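Local coordinates for protein member of DUF4221 family (PDB 3S9J) that is of unknown function but folds as a six-bladed beta-propeller of the DUF4221 family and carries bound sodium ions, at residues Ser238-Ser243 / Ile316-Phe321; Ala283-Lys288 / Glu303-Val308. One frame throughout, in Å; residues are numbered along the deposited sequence. Where two conformers were deposited one is given.

Contact 1 (Ser238-Ser243 / Ile316-Phe321)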
# COMPACT_ATOMS: atom_id res chain seq x y z
N SER A 238 0.54 -2.19 18.67
CA SER A 238 -0.61 -3.02 19.00
C SER A 238 -0.55 -3.50 20.46
O SER A 238 0.51 -3.96 20.92
CB SER A 238 -0.64 -4.26 18.13
OG SER A 238 -1.62 -5.17 18.59
N ARG A 239 -1.69 -3.45 21.15
CA ARG A 239 -1.75 -3.98 22.52
C ARG A 239 -1.59 -5.50 22.57
O ARG A 239 -1.34 -6.05 23.63
CB ARG A 239 -3.05 -3.56 23.23
CG ARG A 239 -4.34 -4.16 22.68
CD ARG A 239 -5.52 -3.19 22.92
NE ARG A 239 -5.29 -1.90 22.27
CZ ARG A 239 -5.95 -0.78 22.54
NH1 ARG A 239 -6.90 -0.75 23.46
NH2 ARG A 239 -5.65 0.33 21.88
N TYR A 240 -1.69 -6.18 21.42
CA TYR A 240 -1.61 -7.63 21.38
C TYR A 240 -0.23 -8.13 21.04
O TYR A 240 -0.00 -9.32 21.12
CB TYR A 240 -2.62 -8.18 20.36
CG TYR A 240 -4.02 -7.72 20.68
CD1 TYR A 240 -4.66 -8.18 21.82
CD2 TYR A 240 -4.69 -6.82 19.85
CE1 TYR A 240 -5.92 -7.76 22.16
CE2 TYR A 240 -5.98 -6.38 20.19
CZ TYR A 240 -6.59 -6.88 21.34
OH TYR A 240 -7.85 -6.48 21.71
N LEU A 241 0.70 -7.23 20.70
CA LEU A 241 2.05 -7.60 20.27
C LEU A 241 3.12 -7.08 21.22
O LEU A 241 3.02 -5.99 21.76
CB LEU A 241 2.37 -7.02 18.88
CG LEU A 241 1.47 -7.45 17.72
CD1 LEU A 241 1.92 -6.75 16.43
CD2 LEU A 241 1.47 -8.98 17.60
N LYS A 242 4.16 -7.88 21.36
CA LYS A 242 5.37 -7.49 22.05
C LYS A 242 5.99 -6.31 21.28
O LYS A 242 5.89 -6.26 20.05
CB LYS A 242 6.31 -8.70 22.02
CG LYS A 242 7.48 -8.65 22.92
CD LYS A 242 8.38 -9.88 22.67
CE LYS A 242 9.58 -9.87 23.61
NZ LYS A 242 9.11 -10.03 25.00
N SER A 243 6.61 -5.39 21.99
CA SER A 243 7.32 -4.28 21.33
C SER A 243 8.38 -4.82 20.38
O SER A 243 9.01 -5.84 20.66
CB SER A 243 7.95 -3.34 22.37
OG SER A 243 8.79 -2.41 21.74
N ILE A 316 -6.62 5.64 19.88
CA ILE A 316 -7.95 5.76 20.48
C ILE A 316 -8.71 4.43 20.51
O ILE A 316 -9.76 4.32 21.13
CB ILE A 316 -8.80 6.89 19.85
CG1 ILE A 316 -8.94 6.75 18.32
CG2 ILE A 316 -8.21 8.23 20.23
CD1 ILE A 316 -10.07 7.61 17.73
N GLY A 317 -8.18 3.41 19.84
CA GLY A 317 -8.76 2.08 19.91
C GLY A 317 -8.05 1.09 19.04
O GLY A 317 -7.17 1.44 18.23
N GLU A 318 -8.43 -0.18 19.20
CA GLU A 318 -7.85 -1.24 18.41
C GLU A 318 -8.81 -2.40 18.38
O GLU A 318 -9.28 -2.84 19.44
CB GLU A 318 -6.49 -1.68 18.99
CG GLU A 318 -5.81 -2.78 18.18
CD GLU A 318 -4.42 -3.17 18.66
OE1 GLU A 318 -3.94 -2.62 19.68
OE2 GLU A 318 -3.81 -4.05 17.99
N THR A 319 -9.07 -2.92 17.19
CA THR A 319 -10.01 -4.02 17.04
C THR A 319 -9.31 -5.21 16.39
O THR A 319 -8.60 -5.06 15.41
CB THR A 319 -11.22 -3.57 16.21
OG1 THR A 319 -11.97 -2.63 16.99
CG2 THR A 319 -12.09 -4.75 15.83
N LYS A 320 -9.51 -6.40 16.95
CA LYS A 320 -8.87 -7.62 16.46
C LYS A 320 -9.83 -8.32 15.50
O LYS A 320 -11.05 -8.27 15.66
CB LYS A 320 -8.52 -8.54 17.65
CG LYS A 320 -7.41 -9.59 17.40
CD LYS A 320 -6.69 -9.91 18.75
CE LYS A 320 -6.40 -11.39 18.95
NZ LYS A 320 -5.58 -11.98 17.85
N PHE A 321 -9.28 -8.93 14.46
CA PHE A 321 -10.05 -9.61 13.44
C PHE A 321 -9.60 -11.05 13.31
O PHE A 321 -8.42 -11.37 13.48
CB PHE A 321 -9.85 -8.93 12.08
CG PHE A 321 -10.41 -7.53 12.02
CD1 PHE A 321 -9.70 -6.46 12.53
CD2 PHE A 321 -11.62 -7.29 11.42
CE1 PHE A 321 -10.20 -5.19 12.48
CE2 PHE A 321 -12.12 -6.00 11.36
CZ PHE A 321 -11.40 -4.96 11.90
O HOH W 1 -3.14 -0.25 20.31
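E318 reaches from its strand into the turn 238-241, and its carboxylate takes hydrogen bonds there on both oxygens. CG lies anti to the backbone N (chi1 -179°) and the chain runs on extended, so the acid stands clear of its strand. E318 OE1 accepts the backbone N of R239 at 2.8 Å through its syn lone pair, in a nearly straight bond. On its anti side, somewhat out of the carboxylate plane, E318 OE1 also meets R239 NE at 3.0 Å in the conformer described, a salt bridge with the two planes almost perpendicular. Water 1 links OE1 to R239 NH2, also bonded to the Q5 carbonyl. S238 OG gives its proton to E318 OE2 at 2.5 Å and accepts the backbone N of Y240, forming an ST turn within the type I turn. Strand 315-321 ends its four-stranded antiparallel propeller blade and the turn lies in the loop leading in from the preceding blade, so this acid ties that connection to an outermost strand. A glutamine here would probably lose the charge paired with the R239 guanidinium and turn an NH2 toward S238 OG, leaving that hydroxyl without its acceptor. Farther out, the Y240 ring is sandwiched: R239 CG lies over one face and K320 CD over the other, 3.7 Å from the centroid, a CH-pi contact that suits lysine's long aliphatic chain at an exposed position.

Contact 2 (Ala283-Lys288 / Glu303-Val308)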
# COMPACT_ATOMS: atom_id res chain seq x y z
N ALA A 283 -2.04 -4.51 11.93
CA ALA A 283 -1.02 -5.31 12.61
C ALA A 283 -1.31 -6.78 12.36
O ALA A 283 -2.45 -7.20 12.48
CB ALA A 283 -1.05 -5.02 14.10
N GLU A 284 -0.28 -7.54 11.98
CA GLU A 284 -0.40 -8.97 11.77
C GLU A 284 -0.03 -9.69 13.06
O GLU A 284 1.03 -9.43 13.63
CB GLU A 284 0.52 -9.43 10.63
CG GLU A 284 0.34 -8.66 9.34
CD GLU A 284 1.06 -9.26 8.13
OE1 GLU A 284 2.01 -10.07 8.28
OE2 GLU A 284 0.64 -8.93 7.00
N MSE A 285 -0.89 -10.60 13.50
CA MSE A 285 -0.65 -11.39 14.70
C MSE A 285 0.34 -12.51 14.42
O MSE A 285 0.50 -12.93 13.27
CB MSE A 285 -1.95 -11.98 15.21
CG MSE A 285 -3.02 -10.93 15.57
SE MSE A 285 -2.52 -9.74 16.99
CE MSE A 285 -1.95 -8.18 15.98
N PRO A 286 0.95 -13.06 15.49
CA PRO A 286 1.89 -14.13 15.24
C PRO A 286 1.26 -15.38 14.63
O PRO A 286 0.10 -15.72 14.94
CB PRO A 286 2.46 -14.45 16.63
CG PRO A 286 2.11 -13.30 17.51
CD PRO A 286 0.85 -12.71 16.91
N TYR A 287 2.06 -16.07 13.82
CA TYR A 287 1.63 -17.27 13.13
C TYR A 287 2.83 -18.15 12.87
O TYR A 287 4.00 -17.70 12.92
CB TYR A 287 1.05 -16.80 11.79
CG TYR A 287 0.17 -17.76 11.02
CD1 TYR A 287 -1.17 -17.81 11.26
CD2 TYR A 287 0.70 -18.56 10.02
CE1 TYR A 287 -2.00 -18.67 10.55
CE2 TYR A 287 -0.11 -19.41 9.29
CZ TYR A 287 -1.46 -19.44 9.55
OH TYR A 287 -2.30 -20.26 8.84
N LYS A 288 2.56 -19.41 12.59
CA LYS A 288 3.58 -20.34 12.16
C LYS A 288 3.10 -20.99 10.86
O LYS A 288 2.11 -21.70 10.86
CB LYS A 288 3.84 -21.41 13.20
CG LYS A 288 5.19 -21.98 13.15
CD LYS A 288 6.25 -20.98 13.73
CE LYS A 288 7.65 -21.56 13.58
NZ LYS A 288 8.76 -20.70 14.10
N GLU A 303 -4.24 -13.95 11.68
CA GLU A 303 -5.10 -12.97 12.33
C GLU A 303 -4.47 -11.59 12.25
O GLU A 303 -3.25 -11.46 12.02
CB GLU A 303 -5.35 -13.38 13.76
CG GLU A 303 -6.11 -14.70 13.84
CD GLU A 303 -6.10 -15.32 15.21
OE1 GLU A 303 -5.05 -15.25 15.90
OE2 GLU A 303 -7.16 -15.89 15.57
N PHE A 304 -5.30 -10.57 12.41
CA PHE A 304 -4.81 -9.19 12.37
C PHE A 304 -5.66 -8.28 13.22
O PHE A 304 -6.74 -8.65 13.70
CB PHE A 304 -4.75 -8.67 10.92
CG PHE A 304 -6.08 -8.51 10.26
CD1 PHE A 304 -6.74 -9.62 9.73
CD2 PHE A 304 -6.65 -7.25 10.12
CE1 PHE A 304 -7.97 -9.50 9.10
CE2 PHE A 304 -7.89 -7.11 9.50
CZ PHE A 304 -8.55 -8.25 8.98
N SER A 305 -5.14 -7.09 13.46
CA SER A 305 -5.88 -6.06 14.11
C SER A 305 -5.75 -4.76 13.33
O SER A 305 -4.88 -4.62 12.48
CB SER A 305 -5.40 -5.86 15.56
OG SER A 305 -4.09 -5.33 15.60
N VAL A 306 -6.62 -3.82 13.67
CA VAL A 306 -6.52 -2.45 13.18
C VAL A 306 -6.54 -1.50 14.34
O VAL A 306 -7.49 -1.48 15.14
CB VAL A 306 -7.66 -2.12 12.21
CG1 VAL A 306 -7.55 -0.66 11.76
CG2 VAL A 306 -7.63 -3.09 10.99
N ILE A 307 -5.46 -0.74 14.46
CA ILE A 307 -5.29 0.31 15.44
C ILE A 307 -5.85 1.61 14.85
O ILE A 307 -5.52 1.96 13.71
CB ILE A 307 -3.80 0.53 15.77
CG1 ILE A 307 -3.15 -0.78 16.25
CG2 ILE A 307 -3.64 1.69 16.74
CD1 ILE A 307 -1.62 -0.87 16.05
N VAL A 308 -6.67 2.32 15.61
CA VAL A 308 -7.21 3.61 15.21
C VAL A 308 -6.46 4.73 15.96
O VAL A 308 -6.38 4.69 17.18
CB VAL A 308 -8.72 3.72 15.48
CG1 VAL A 308 -9.25 5.08 14.99
CG2 VAL A 308 -9.49 2.57 14.80
O HOH W 2 -2.46 -15.31 13.58
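A283 and S305 form an antiparallel hydrogen-bonded pair, A283 N to S305 O and S305 N to A283 O both measuring 2.9 Å, and E284 faces F304 as the next, non-hydrogen-bonded pair. These are the two inner strands, 278-284 and 304-309, of a four-stranded propeller blade, at the end where they part into the loop that connects them. One more backbone bond, M285 N to E303 O at 2.9 Å, carries the pairing a residue past the strand, although its donor sits well above the carbonyl plane. Side chains then alternate between the faces. The A283 methyl and the S305 hydroxyl share one face, A283 CB 3.4 Å from S305 OG, and two such small residues suit a place where the chain of M285, a selenomethionine, folds in beside them. Bends at chi2 and chi3 (-62° and 99°) curl that chain back along the strands, bringing M285 CE to 3.6 Å from S305 OG. That hydroxyl finds its polar partner in E318 on the next strand. E284 and F304 point to the other face, where the acid is held by R266, K302 and Y328. F304 CB comes 3.1 Å from A283 O, yet the ring beyond it leads away from 283-288 and stacks on F321. Nearer the loop, E303 lays its aliphatic CB 3.8 Å from M285 CG, while water 2 accepts from E303 N and donates to P286 O.

In the fold
Both contacts involve the blade formed by strands 266-273, 278-284, 304-309 and 315-321, with centres 8 Å apart. Contact 2 is buried and lies within the blade, pairing its middle strands through main-chain bonds and small or apolar side chains. Contact 1, only partly buried, brings the loop that leads in from the preceding blade against the last strand, and there a carboxylate gathers both side-chain and main-chain donors; acid and serine are buried, the arginine partly exposed, and tyrosine and lysine form the exposed margin. The two meet where E318 OE2 bonds S305 OG, 2.7 Å apart, and where F321 N approaches F304 O as the adjoining strands pair. Contact 2 is nested within the loop that contact 1 closes.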